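PDB 4HIZ: endosialidase from Enterobacteria phage phi92, which hydrolyses polymers of sialic acid from within the chain, cleaving alpha-2,8 and alpha-2,9 linkages, probably in the polysialic acid capsule of its bacterial host. Local coordinates for residues Ala84-Lys89 and Tyr485-Gly490; Ala103-Arg106 and Gln110-His113; Pro134-Tyr139 and Ile162-Leu167; Pro496-Ile499 and Lys504-Trp507; Ile499-Asn502 and Tyr508-Asp511. One frame throughout, in Å; residues are numbered along the deposited sequence. Where two conformers were deposited one is given.

Contact 1: residues Ala84-Lys89 and Tyr485-Gly490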
# COMPACT_ATOMS: atom_id res chain seq x y z
N ALA A 84 17.54 8.87 -4.88
CA ALA A 84 18.80 9.26 -4.29
C ALA A 84 19.03 10.76 -4.44
O ALA A 84 18.24 11.46 -5.07
CB ALA A 84 19.96 8.44 -4.99
N TRP A 85 20.11 11.21 -3.83
CA TRP A 85 20.58 12.62 -3.96
C TRP A 85 19.58 13.66 -3.42
O TRP A 85 19.07 14.50 -4.19
CB TRP A 85 20.94 12.97 -5.44
CG TRP A 85 21.86 11.93 -6.06
CD1 TRP A 85 23.21 11.76 -5.84
CD2 TRP A 85 21.46 10.93 -7.00
NE1 TRP A 85 23.66 10.67 -6.58
CE2 TRP A 85 22.61 10.16 -7.31
CE3 TRP A 85 20.25 10.63 -7.65
CZ2 TRP A 85 22.57 9.05 -8.19
CZ3 TRP A 85 20.21 9.52 -8.53
CH2 TRP A 85 21.39 8.78 -8.82
N THR A 86 19.34 13.67 -2.10
CA THR A 86 18.75 14.88 -1.53
C THR A 86 19.76 16.05 -1.61
O THR A 86 19.32 17.19 -1.56
CB THR A 86 18.37 14.72 -0.06
OG1 THR A 86 19.57 14.44 0.68
CG2 THR A 86 17.34 13.54 0.12
N GLN A 87 21.06 15.76 -1.77
CA GLN A 87 22.08 16.85 -1.79
C GLN A 87 21.70 17.93 -2.81
O GLN A 87 21.27 17.61 -3.92
CB GLN A 87 23.49 16.31 -2.12
CG GLN A 87 23.56 15.66 -3.47
CD GLN A 87 24.97 15.15 -3.84
OE1 GLN A 87 25.11 14.19 -4.60
NE2 GLN A 87 26.02 15.83 -3.34
N ASP A 88 21.77 19.21 -2.42
CA ASP A 88 21.63 19.69 -1.05
C ASP A 88 20.40 20.61 -1.10
O ASP A 88 20.54 21.82 -1.32
CB ASP A 88 22.87 20.46 -0.57
CG ASP A 88 22.73 20.98 0.86
OD1 ASP A 88 21.83 20.47 1.60
OD2 ASP A 88 23.50 21.90 1.25
N LYS A 89 19.22 20.02 -0.94
CA LYS A 89 17.95 20.65 -1.33
C LYS A 89 16.92 20.69 -0.23
O LYS A 89 15.83 21.26 -0.45
CB LYS A 89 17.30 19.84 -2.49
CG LYS A 89 18.16 19.87 -3.79
CD LYS A 89 17.44 19.15 -4.93
CE LYS A 89 17.47 17.58 -4.72
NZ LYS A 89 18.89 17.01 -5.05
N TYR A 485 17.52 17.42 11.05
CA TYR A 485 17.35 16.26 10.17
C TYR A 485 18.53 16.17 9.21
O TYR A 485 18.81 17.12 8.47
CB TYR A 485 16.08 16.38 9.33
CG TYR A 485 14.85 16.57 10.22
CD1 TYR A 485 14.49 17.84 10.68
CD2 TYR A 485 14.06 15.48 10.60
CE1 TYR A 485 13.39 18.04 11.51
CE2 TYR A 485 12.96 15.68 11.41
CZ TYR A 485 12.64 16.93 11.86
OH TYR A 485 11.53 17.11 12.70
N TYR A 486 19.22 15.03 9.24
CA TYR A 486 20.17 14.71 8.16
C TYR A 486 19.44 13.71 7.29
O TYR A 486 19.12 12.60 7.74
CB TYR A 486 21.45 14.11 8.74
CG TYR A 486 22.43 13.50 7.72
CD1 TYR A 486 22.78 14.17 6.56
CD2 TYR A 486 22.99 12.23 7.92
CE1 TYR A 486 23.69 13.67 5.66
CE2 TYR A 486 23.91 11.68 7.02
CZ TYR A 486 24.24 12.41 5.89
OH TYR A 486 25.14 11.88 4.98
N ILE A 487 19.16 14.09 6.05
CA ILE A 487 18.29 13.28 5.20
C ILE A 487 19.16 12.87 4.02
O ILE A 487 19.75 13.71 3.32
CB ILE A 487 17.06 14.08 4.72
CG1 ILE A 487 16.36 14.68 5.95
CG2 ILE A 487 16.08 13.18 3.90
CD1 ILE A 487 15.03 15.39 5.63
N PHE A 488 19.26 11.56 3.81
CA PHE A 488 20.37 11.06 3.00
C PHE A 488 20.08 9.65 2.49
O PHE A 488 19.07 9.06 2.85
CB PHE A 488 21.67 11.07 3.81
CG PHE A 488 21.69 10.08 4.96
CD1 PHE A 488 20.91 10.29 6.09
CD2 PHE A 488 22.48 8.93 4.91
CE1 PHE A 488 20.90 9.40 7.16
CE2 PHE A 488 22.50 8.03 5.96
CZ PHE A 488 21.70 8.27 7.11
N GLY A 489 21.00 9.11 1.68
CA GLY A 489 20.75 7.81 1.04
C GLY A 489 21.34 6.60 1.73
O GLY A 489 22.35 6.69 2.44
N GLY A 490 20.64 5.48 1.56
CA GLY A 490 21.20 4.16 1.91
C GLY A 490 20.60 3.10 1.01
O GLY A 490 19.58 3.36 0.36
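Thr86 CA and Phe488 CA come within 6.1 Å of each other where the connection following strand 82-84 passes beside the last part of strand 483-490. That strand is an inner one of a four-stranded antiparallel sheet, flanked by 473-480 and 516-523. The segment 84-89 is largely irregular and includes a cis peptide before Asp88. Across the gap the contact rests on one threonine. With chi1 at 62°, its hydroxyl lies between backbone N and carbonyl carbon and turns to the strand, where Thr86 OG1 donates to Ile487 O over 2.7 Å. The donor stands well above the plane of that carbonyl, 40° out of it. The methyl meets the same residue: Thr86 CG2 touches Ile487 CG2 at 4.0 Å, the two side chains crossing at about a right angle. Within 84-89, Lys89 folds back so that its NZ donates to Trp85 O and to Gln87 O, each over 2.7 Å; Cys148 O also accepts from this amine. Asp88 pairs with Lys353. The chemistry implies a buried join of one polar bond and one methyl contact between neighbouring sheets of the propeller domain, while the lysine ammonium takes up two carbonyls of the loop.

Contact 2: residues Ala103-Arg106 and Gln110-His113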
# COMPACT_ATOMS: atom_id res chain seq x y z
N ALA A 103 14.37 10.79 -8.59
CA ALA A 103 13.85 9.44 -8.73
C ALA A 103 14.15 9.00 -10.15
O ALA A 103 13.57 9.52 -11.11
CB ALA A 103 12.32 9.45 -8.50
N GLY A 104 15.06 8.05 -10.30
CA GLY A 104 15.45 7.61 -11.65
C GLY A 104 15.78 6.13 -11.65
O GLY A 104 15.08 5.33 -10.99
N GLU A 105 16.85 5.76 -12.35
CA GLU A 105 17.18 4.34 -12.46
C GLU A 105 18.68 4.07 -12.29
O GLU A 105 19.10 2.93 -12.15
CB GLU A 105 16.73 3.78 -13.81
CG GLU A 105 17.60 4.35 -14.98
CD GLU A 105 17.10 3.95 -16.37
OE1 GLU A 105 15.86 3.85 -16.54
OE2 GLU A 105 17.97 3.75 -17.28
N ARG A 106 19.51 5.13 -12.33
CA ARG A 106 20.96 4.97 -12.31
C ARG A 106 21.63 6.32 -12.02
O ARG A 106 20.96 7.34 -11.90
CB ARG A 106 21.45 4.47 -13.68
CG ARG A 106 21.32 5.55 -14.78
CD ARG A 106 21.89 5.05 -16.10
NE ARG A 106 20.90 4.19 -16.78
CZ ARG A 106 21.21 3.21 -17.62
NH1 ARG A 106 22.48 2.93 -17.86
NH2 ARG A 106 20.26 2.50 -18.20
N GLN A 110 18.70 9.26 -17.12
CA GLN A 110 17.73 8.40 -17.80
C GLN A 110 16.44 8.28 -16.95
O GLN A 110 16.52 7.95 -15.74
CB GLN A 110 18.28 6.98 -17.96
CG GLN A 110 19.21 6.83 -19.16
CD GLN A 110 20.59 7.43 -18.94
OE1 GLN A 110 20.97 7.81 -17.82
NE2 GLN A 110 21.38 7.48 -20.02
N ASN A 111 15.29 8.52 -17.58
CA ASN A 111 13.96 8.31 -16.95
C ASN A 111 13.76 9.04 -15.63
O ASN A 111 12.87 8.70 -14.84
CB ASN A 111 13.73 6.81 -16.74
CG ASN A 111 13.45 6.10 -18.05
OD1 ASN A 111 12.65 6.57 -18.85
ND2 ASN A 111 14.13 5.00 -18.30
N LEU A 112 14.55 10.08 -15.38
CA LEU A 112 14.62 10.67 -14.05
C LEU A 112 13.64 11.85 -13.85
O LEU A 112 13.47 12.68 -14.75
CB LEU A 112 16.07 11.13 -13.78
CG LEU A 112 16.41 11.79 -12.45
CD1 LEU A 112 17.88 11.48 -12.15
CD2 LEU A 112 16.21 13.32 -12.52
N HIS A 113 13.01 11.93 -12.67
CA HIS A 113 12.28 13.13 -12.24
C HIS A 113 12.94 13.77 -11.04
O HIS A 113 13.38 13.07 -10.11
CB HIS A 113 10.84 12.72 -11.79
CG HIS A 113 9.95 12.29 -12.90
ND1 HIS A 113 9.24 13.18 -13.69
CD2 HIS A 113 9.62 11.05 -13.35
CE1 HIS A 113 8.50 12.51 -14.56
NE2 HIS A 113 8.71 11.22 -14.37
O HOH W 1 18.38 7.76 -13.74
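Glu105 and Asn111 meet through carboxylate and amide groups whose planes stand 54° apart. Asn111 ND2 donates to Glu105 OE1 over 2.7 Å, almost straight at 173°; the acceptor lies in the plane of the amide, yet the amide reaches the carboxylate from above its plane. The second oxygen is turned to Arg106: NE and NH2 approach Glu105 OE2 side-on, the NH2 bond of the salt bridge measuring 2.8 Å, with the carboxylate oxygen lying in the guanidinium plane. Gln110 crosses both at a slant, its amide plane 18° from the carboxylate, with Gln110 CB 3.3 Å from Glu105 OE2 and Gln110 OE1 3.4 Å from Arg106 CD. Its amide nitrogen has its own partner in Leu167 O. These groups close the end of a beta hairpin joining strands 96-104 and 113-119, in which Ala103 and His113 form an antiparallel hydrogen-bonded pair, with 2.9 Å both from Ala103 N to His113 O and from His113 N to Ala103 O. Next to the pair the chains draw in, Gly104 CA to Leu112 CA 4.0 Å; nearer the turn, water 1 spans them, accepting from Glu105 N and donating to Gln110 O. His578 of the second subunit bonds to Asn111 O and meets the His113 ring nearly at right angles.

Contact 3: residues Pro134-Tyr139 and Ile162-Leu167. With FRU (beta-D-fructofuranose), chain G.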
# COMPACT_ATOMS: atom_id res chain seq x y z
N PRO A 134 8.67 17.38 -15.11
CA PRO A 134 8.24 16.28 -15.98
C PRO A 134 9.48 15.70 -16.65
O PRO A 134 10.57 16.27 -16.48
CB PRO A 134 7.43 16.99 -17.05
CG PRO A 134 8.17 18.31 -17.21
CD PRO A 134 8.63 18.69 -15.80
N ILE A 135 9.34 14.59 -17.36
CA ILE A 135 10.43 14.19 -18.24
C ILE A 135 10.65 15.35 -19.23
O ILE A 135 9.67 15.97 -19.66
CB ILE A 135 10.09 12.88 -19.00
CG1 ILE A 135 9.87 11.74 -17.99
CG2 ILE A 135 11.20 12.54 -20.00
CD1 ILE A 135 11.12 11.46 -17.13
N HIS A 136 11.92 15.65 -19.56
CA HIS A 136 12.21 16.80 -20.41
C HIS A 136 11.45 16.68 -21.73
O HIS A 136 11.42 15.60 -22.33
CB HIS A 136 13.72 16.81 -20.68
CG HIS A 136 14.22 18.10 -21.22
ND1 HIS A 136 13.94 18.53 -22.51
CD2 HIS A 136 14.98 19.07 -20.65
CE1 HIS A 136 14.50 19.71 -22.70
NE2 HIS A 136 15.15 20.05 -21.60
N PRO A 137 10.85 17.78 -22.20
CA PRO A 137 10.04 17.68 -23.42
C PRO A 137 10.86 17.29 -24.63
O PRO A 137 10.31 16.73 -25.57
CB PRO A 137 9.46 19.09 -23.58
CG PRO A 137 10.34 19.97 -22.77
CD PRO A 137 10.81 19.12 -21.61
N ASP A 138 12.16 17.57 -24.60
CA ASP A 138 13.04 17.16 -25.69
C ASP A 138 13.90 15.93 -25.36
O ASP A 138 15.00 15.74 -25.93
CB ASP A 138 13.93 18.34 -26.05
CG ASP A 138 13.12 19.60 -26.36
OD1 ASP A 138 12.08 19.48 -27.05
OD2 ASP A 138 13.49 20.70 -25.89
N TYR A 139 13.42 15.08 -24.45
CA TYR A 139 14.17 13.90 -24.03
C TYR A 139 14.59 13.02 -25.21
O TYR A 139 15.75 12.60 -25.31
CB TYR A 139 13.24 13.09 -23.11
CG TYR A 139 13.86 11.87 -22.42
CD1 TYR A 139 14.50 12.02 -21.20
CD2 TYR A 139 13.79 10.59 -22.99
CE1 TYR A 139 15.06 10.94 -20.54
CE2 TYR A 139 14.34 9.46 -22.32
CZ TYR A 139 14.97 9.65 -21.10
OH TYR A 139 15.52 8.59 -20.40
N ILE A 162 17.30 24.17 -12.03
CA ILE A 162 16.94 22.97 -12.77
C ILE A 162 17.87 22.87 -13.96
O ILE A 162 17.89 23.73 -14.86
CB ILE A 162 15.48 23.01 -13.24
CG1 ILE A 162 14.55 23.06 -12.02
CG2 ILE A 162 15.20 21.80 -14.12
CD1 ILE A 162 14.71 21.86 -11.01
N GLU A 163 18.70 21.85 -13.93
CA GLU A 163 19.73 21.64 -14.94
C GLU A 163 19.21 20.76 -16.06
O GLU A 163 18.41 19.85 -15.82
CB GLU A 163 20.91 20.93 -14.28
CG GLU A 163 21.66 21.81 -13.25
CD GLU A 163 22.81 21.10 -12.59
OE1 GLU A 163 22.86 19.83 -12.64
OE2 GLU A 163 23.65 21.80 -11.98
N THR A 164 19.72 20.98 -17.27
CA THR A 164 19.45 20.09 -18.39
C THR A 164 20.77 19.39 -18.71
O THR A 164 21.77 20.07 -19.00
CB THR A 164 18.96 20.88 -19.62
OG1 THR A 164 17.68 21.45 -19.35
CG2 THR A 164 18.82 19.97 -20.84
N ARG A 165 20.80 18.06 -18.63
CA ARG A 165 22.06 17.32 -18.80
C ARG A 165 21.90 16.27 -19.89
O ARG A 165 20.80 15.74 -20.12
CB ARG A 165 22.48 16.63 -17.48
CG ARG A 165 22.46 17.66 -16.27
CD ARG A 165 23.20 17.14 -15.01
NE ARG A 165 24.64 17.04 -15.25
CZ ARG A 165 25.57 17.83 -14.69
NH1 ARG A 165 26.86 17.65 -15.00
NH2 ARG A 165 25.22 18.76 -13.80
N TYR A 166 23.01 15.94 -20.55
CA TYR A 166 22.97 14.94 -21.61
C TYR A 166 22.83 13.53 -21.05
O TYR A 166 23.53 13.14 -20.12
CB TYR A 166 24.25 15.06 -22.47
CG TYR A 166 24.27 16.29 -23.35
CD1 TYR A 166 23.50 16.33 -24.50
CD2 TYR A 166 25.07 17.39 -23.05
CE1 TYR A 166 23.50 17.44 -25.33
CE2 TYR A 166 25.09 18.52 -23.89
CZ TYR A 166 24.29 18.52 -25.01
OH TYR A 166 24.26 19.58 -25.87
N LEU A 167 21.98 12.75 -21.69
CA LEU A 167 21.87 11.33 -21.32
C LEU A 167 23.18 10.57 -21.55
O LEU A 167 23.51 9.64 -20.79
CB LEU A 167 20.74 10.69 -22.13
CG LEU A 167 19.33 11.18 -21.75
CD1 LEU A 167 18.32 10.86 -22.83
CD2 LEU A 167 18.91 10.49 -20.46
C1 FRU G . 13.00 23.98 -24.07
C2 FRU G . 12.68 24.38 -22.70
C3 FRU G . 13.51 24.13 -21.56
C4 FRU G . 12.66 24.53 -20.41
C5 FRU G . 11.29 24.21 -20.93
C6 FRU G . 10.13 24.87 -20.19
O1 FRU G . 12.59 22.63 -24.04
O2 FRU G . 13.09 25.81 -22.83
O3 FRU G . 14.86 24.64 -21.58
O4 FRU G . 13.02 23.74 -19.23
O5 FRU G . 11.29 24.59 -22.32
O6 FRU G . 10.12 26.24 -20.48
O HOH W 2 16.64 22.54 -21.55
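Rotation of His136 to chi1 -165°, with CG anti to the backbone N, carries its imidazole toward Thr164 on strand 157-166; Tyr139, also extended from its backbone N (chi1 -174°), brings its phenol ring to Leu167. The two contacts differ in kind. Thr164 OG1 sits at the edge of the imidazole, near its plane, but is 3.7 Å from His136 NE2, and water 2 fills the role of link. This water lies 2.9 Å from His136 NE2 and donates to Thr164 OG1 over 2.7 Å. It is also hydrogen-bonded to O3 of the bound fructose. Imidazole rotation is fixed from the other nitrogen, since Asp138 N donates to His136 ND1 at 2.9 Å within the ring plane. This bond lies in the type I turn from His136 to Tyr139. At the far end, Leu167 CD1 rests over one face of the Tyr139 ring, 4.0 Å from its centroid and only 15° from the normal, a CH-pi contact, while the phenol oxygen bonds to Asn111. The sugar itself donates from FRU O1 to Asp138 OD2 over 2.8 Å, and Tyr146 and Glu176 also bond to it. Sugar binding in this glycan pocket is thus part direct, through Asp138, and part through water at His136, with an apolar tyrosine-leucine contact where the turn meets the end of the strand.

Contact 4: residues Pro496-Ile499 and Lys504-Trp507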
# COMPACT_ATOMS: atom_id res chain seq x y z
N PRO A 496 19.84 -5.04 -7.87
CA PRO A 496 19.08 -4.54 -9.03
C PRO A 496 19.24 -5.42 -10.29
O PRO A 496 18.54 -5.22 -11.30
CB PRO A 496 19.75 -3.18 -9.30
CG PRO A 496 21.22 -3.41 -8.88
CD PRO A 496 21.13 -4.33 -7.67
N TRP A 497 20.17 -6.39 -10.23
CA TRP A 497 20.40 -7.32 -11.38
C TRP A 497 20.78 -6.57 -12.67
O TRP A 497 20.39 -6.96 -13.77
CB TRP A 497 19.19 -8.30 -11.59
CG TRP A 497 19.01 -9.08 -10.34
CD1 TRP A 497 17.95 -9.02 -9.46
CD2 TRP A 497 19.98 -9.96 -9.74
NE1 TRP A 497 18.20 -9.83 -8.37
CE2 TRP A 497 19.43 -10.42 -8.52
CE3 TRP A 497 21.25 -10.41 -10.13
CZ2 TRP A 497 20.13 -11.26 -7.66
CZ3 TRP A 497 21.95 -11.26 -9.28
CH2 TRP A 497 21.38 -11.68 -8.07
N SER A 498 21.51 -5.46 -12.55
CA SER A 498 22.03 -4.82 -13.76
C SER A 498 23.00 -5.78 -14.45
O SER A 498 23.06 -5.83 -15.68
CB SER A 498 22.76 -3.51 -13.38
OG SER A 498 21.81 -2.61 -12.78
N ILE A 499 23.75 -6.55 -13.65
CA ILE A 499 24.49 -7.72 -14.14
C ILE A 499 23.59 -8.91 -13.79
O ILE A 499 23.41 -9.24 -12.62
CB ILE A 499 25.85 -7.87 -13.45
CG1 ILE A 499 26.64 -6.55 -13.56
CG2 ILE A 499 26.65 -9.05 -14.04
CD1 ILE A 499 26.97 -6.13 -15.01
N LYS A 504 18.69 -3.37 -18.47
CA LYS A 504 17.86 -2.20 -18.83
C LYS A 504 17.44 -1.33 -17.62
O LYS A 504 16.96 -0.22 -17.82
CB LYS A 504 16.60 -2.63 -19.59
CG LYS A 504 16.84 -3.16 -21.01
CD LYS A 504 15.52 -3.55 -21.68
CE LYS A 504 15.75 -4.34 -22.95
NZ LYS A 504 14.49 -4.47 -23.74
N LYS A 505 17.68 -1.83 -16.41
CA LYS A 505 17.42 -1.10 -15.17
C LYS A 505 15.95 -0.79 -14.93
O LYS A 505 15.60 0.23 -14.30
CB LYS A 505 18.28 0.19 -15.10
CG LYS A 505 19.79 -0.20 -15.02
CD LYS A 505 20.67 1.00 -14.74
CE LYS A 505 22.16 0.59 -14.67
NZ LYS A 505 22.56 0.05 -13.32
N LEU A 506 15.08 -1.66 -15.41
CA LEU A 506 13.64 -1.47 -15.18
C LEU A 506 13.30 -1.55 -13.69
O LEU A 506 13.53 -2.57 -13.04
CB LEU A 506 12.82 -2.54 -15.92
CG LEU A 506 13.09 -2.67 -17.44
CD1 LEU A 506 12.27 -3.85 -18.00
CD2 LEU A 506 12.69 -1.38 -18.13
N TRP A 507 12.68 -0.50 -13.17
CA TRP A 507 12.37 -0.45 -11.74
C TRP A 507 11.32 -1.49 -11.37
O TRP A 507 11.32 -1.95 -10.24
CB TRP A 507 11.92 0.98 -11.33
CG TRP A 507 10.98 1.59 -12.33
CD1 TRP A 507 9.62 1.44 -12.40
CD2 TRP A 507 11.34 2.45 -13.41
NE1 TRP A 507 9.11 2.17 -13.48
CE2 TRP A 507 10.16 2.78 -14.11
CE3 TRP A 507 12.57 2.95 -13.87
CZ2 TRP A 507 10.15 3.61 -15.23
CZ3 TRP A 507 12.56 3.79 -14.98
CH2 TRP A 507 11.37 4.11 -15.65
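Ser498, one of three residues of a pocket occupied by sialic acid, receives the ammonium group of Lys505 across the long loop that joins strands 483-490 and 516-523. Neither segment is a helix or strand. Their backbones are closest at Ser498 CA and Lys505 CA, 6.1 Å apart, and the contact is carried by the ends of these two side chains. Lys505 NZ donates to Ser498 OG over 2.8 Å. The lysine runs extended through its middle bonds and then bends at its last torsion, chi4 -83°, which swings the nitrogen round to the hydroxyl. The chain thus curves about the oxygen: Lys505 CG lies 3.9 Å and Lys505 CE 3.7 Å from Ser498 OG. Lys505 NZ also comes 3.6 Å from Ser498 CB. On the serine side, chi1 of -62° places OG beside its own backbone N, where it faces the lysine nitrogen. Arg106 packs against the lysine chain, and Lys505 O accepts from His513, a residue of the calcium site. Two tryptophans place the loop in the assembly: Trp507 stacks on Phe81, another calcium-site residue, and Trp497 meets His466, and Trp267 of the second subunit, edge-to-face. The sialic acid lies about 5 Å from the side chain of Ser498 at the nearest atoms and touches that residue and Ile499. Lys505 is a second-shell partner of Ser498 that may add positive charge near the anionic sugar. Through Ser498 and Ile499 the arrangement is part of a sialic acid pocket formed by a propeller loop at a subunit boundary.

Contact 5: residues Ile499-Asn502 and Tyr508-Asp511. With NA (sodium ion), chain B.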
# COMPACT_ATOMS: atom_id res chain seq x y z
N ILE A 499 23.75 -6.55 -13.65
CA ILE A 499 24.49 -7.72 -14.14
C ILE A 499 23.59 -8.91 -13.79
O ILE A 499 23.41 -9.24 -12.62
CB ILE A 499 25.85 -7.87 -13.45
CG1 ILE A 499 26.64 -6.55 -13.56
CG2 ILE A 499 26.65 -9.05 -14.04
CD1 ILE A 499 26.97 -6.13 -15.01
N GLY A 500 22.97 -9.47 -14.81
CA GLY A 500 21.83 -10.36 -14.57
C GLY A 500 20.80 -10.08 -15.65
O GLY A 500 21.19 -9.70 -16.77
N ASP A 501 19.50 -10.24 -15.33
CA ASP A 501 18.50 -10.10 -16.37
C ASP A 501 17.96 -8.69 -16.53
O ASP A 501 17.02 -8.49 -17.32
CB ASP A 501 17.30 -11.06 -16.16
CG ASP A 501 16.49 -10.74 -14.93
OD1 ASP A 501 16.74 -9.73 -14.23
OD2 ASP A 501 15.54 -11.52 -14.67
N ASN A 502 18.52 -7.72 -15.79
CA ASN A 502 17.95 -6.38 -15.82
C ASN A 502 18.98 -5.30 -16.14
O ASN A 502 19.03 -4.25 -15.48
CB ASN A 502 17.21 -6.07 -14.50
CG ASN A 502 16.22 -4.92 -14.64
OD1 ASN A 502 15.89 -4.49 -15.75
ND2 ASN A 502 15.74 -4.42 -13.50
N TYR A 508 10.47 -1.86 -12.31
CA TYR A 508 9.35 -2.73 -11.97
C TYR A 508 9.69 -4.19 -12.06
O TYR A 508 8.84 -5.04 -11.76
CB TYR A 508 8.14 -2.39 -12.84
CG TYR A 508 8.42 -2.39 -14.35
CD1 TYR A 508 8.47 -3.58 -15.08
CD2 TYR A 508 8.52 -1.20 -15.05
CE1 TYR A 508 8.67 -3.56 -16.46
CE2 TYR A 508 8.73 -1.18 -16.43
CZ TYR A 508 8.79 -2.37 -17.12
OH TYR A 508 8.97 -2.37 -18.49
N LYS A 509 10.92 -4.50 -12.45
CA LYS A 509 11.37 -5.89 -12.51
C LYS A 509 12.02 -6.30 -11.19
O LYS A 509 12.90 -5.59 -10.67
CB LYS A 509 12.40 -6.03 -13.65
CG LYS A 509 12.77 -7.45 -14.00
CD LYS A 509 13.47 -7.51 -15.36
CE LYS A 509 13.65 -8.94 -15.84
NZ LYS A 509 14.18 -8.99 -17.23
N HIS A 510 11.62 -7.47 -10.67
CA HIS A 510 12.13 -7.98 -9.39
C HIS A 510 11.98 -6.94 -8.28
O HIS A 510 10.86 -6.44 -8.05
CB HIS A 510 13.58 -8.51 -9.54
CG HIS A 510 13.74 -9.43 -10.71
ND1 HIS A 510 12.89 -10.50 -10.93
CD2 HIS A 510 14.62 -9.43 -11.74
CE1 HIS A 510 13.23 -11.11 -12.05
NE2 HIS A 510 14.29 -10.49 -12.56
N ASP A 511 13.06 -6.62 -7.58
CA ASP A 511 12.99 -5.65 -6.47
C ASP A 511 13.34 -4.22 -6.88
O ASP A 511 13.57 -3.35 -6.02
CB ASP A 511 13.89 -6.11 -5.33
CG ASP A 511 13.52 -7.52 -4.86
OD1 ASP A 511 12.37 -7.69 -4.38
OD2 ASP A 511 14.34 -8.46 -5.02
NA NA B . 10.81 -9.87 -4.85
O HOH W 3 15.74 -6.14 -11.20
O HOH W 4 9.76 -11.46 -2.58
O HOH W 5 12.06 -11.16 -6.70
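Asp501 and His510 form the tight part of this contact, two flat groups lying almost coplanar, 3° apart, and approaching from opposite directions. His510 NE2 donates to Asp501 OD2 over 2.7 Å at 167°, using the syn lone pair of that oxygen. The aspartate is set for this by a chi1 of 66°, which puts its carboxylate between backbone N and carbonyl carbon and turned to the ring. Lys509 CG lies over one face of the imidazole, and Trp267 of the second subunit stacks on the same ring. Lys509 was modelled in two conformers; in the given one its extended chain slides past Asn502, with Lys509 CB 3.7 Å from Asn502 ND2, and its NZ donates to Asp501 O over 2.9 Å. Its salt bridge to the carboxylate, Asp501 OD2 to Lys509 NZ, is long at 3.8 Å. The looser part is joined through water. Water 3 accepts from Asn502 ND2 at 2.9 Å and donates to Lys509 O, bridging the amide to the main chain; Asn502 ND2 also bonds to Leu506 O. Beyond His510, a sodium ion is bound by Asp511 OD1 at 2.7 Å and by waters 4 and 5. With Trp267 on His510, Lys118 of the second subunit paired with the other oxygen of Asp511, and Arg554 of the third subunit bonded to Tyr508 O, this is a propeller loop built into the trimer interface.

In the fold
All five contacts lie within the catalytic propeller. Contact 4 and contact 5 share Ile499 and lie 4 Å apart between centres, with Trp497 O 2.9 Å from Asn502 N; they are neighbouring closures of the same loop beside the sialic acid. Contact 2 is the hub: its centre is 11 Å from contact 3 and 12 Å from contact 4. Gln110 CA sits 3.4 Å from Tyr139 OH, so the hairpin meets the fructose-bearing turn, and Asn111 CB packs at 3.7 Å on Trp507 CZ3. Contact 1 reaches the hairpin through Trp85 CH2, 3.4 Å from Arg106 O. The glycan pockets of contacts 3 and 4 lie well apart, the contact centres about 22 Å from each other.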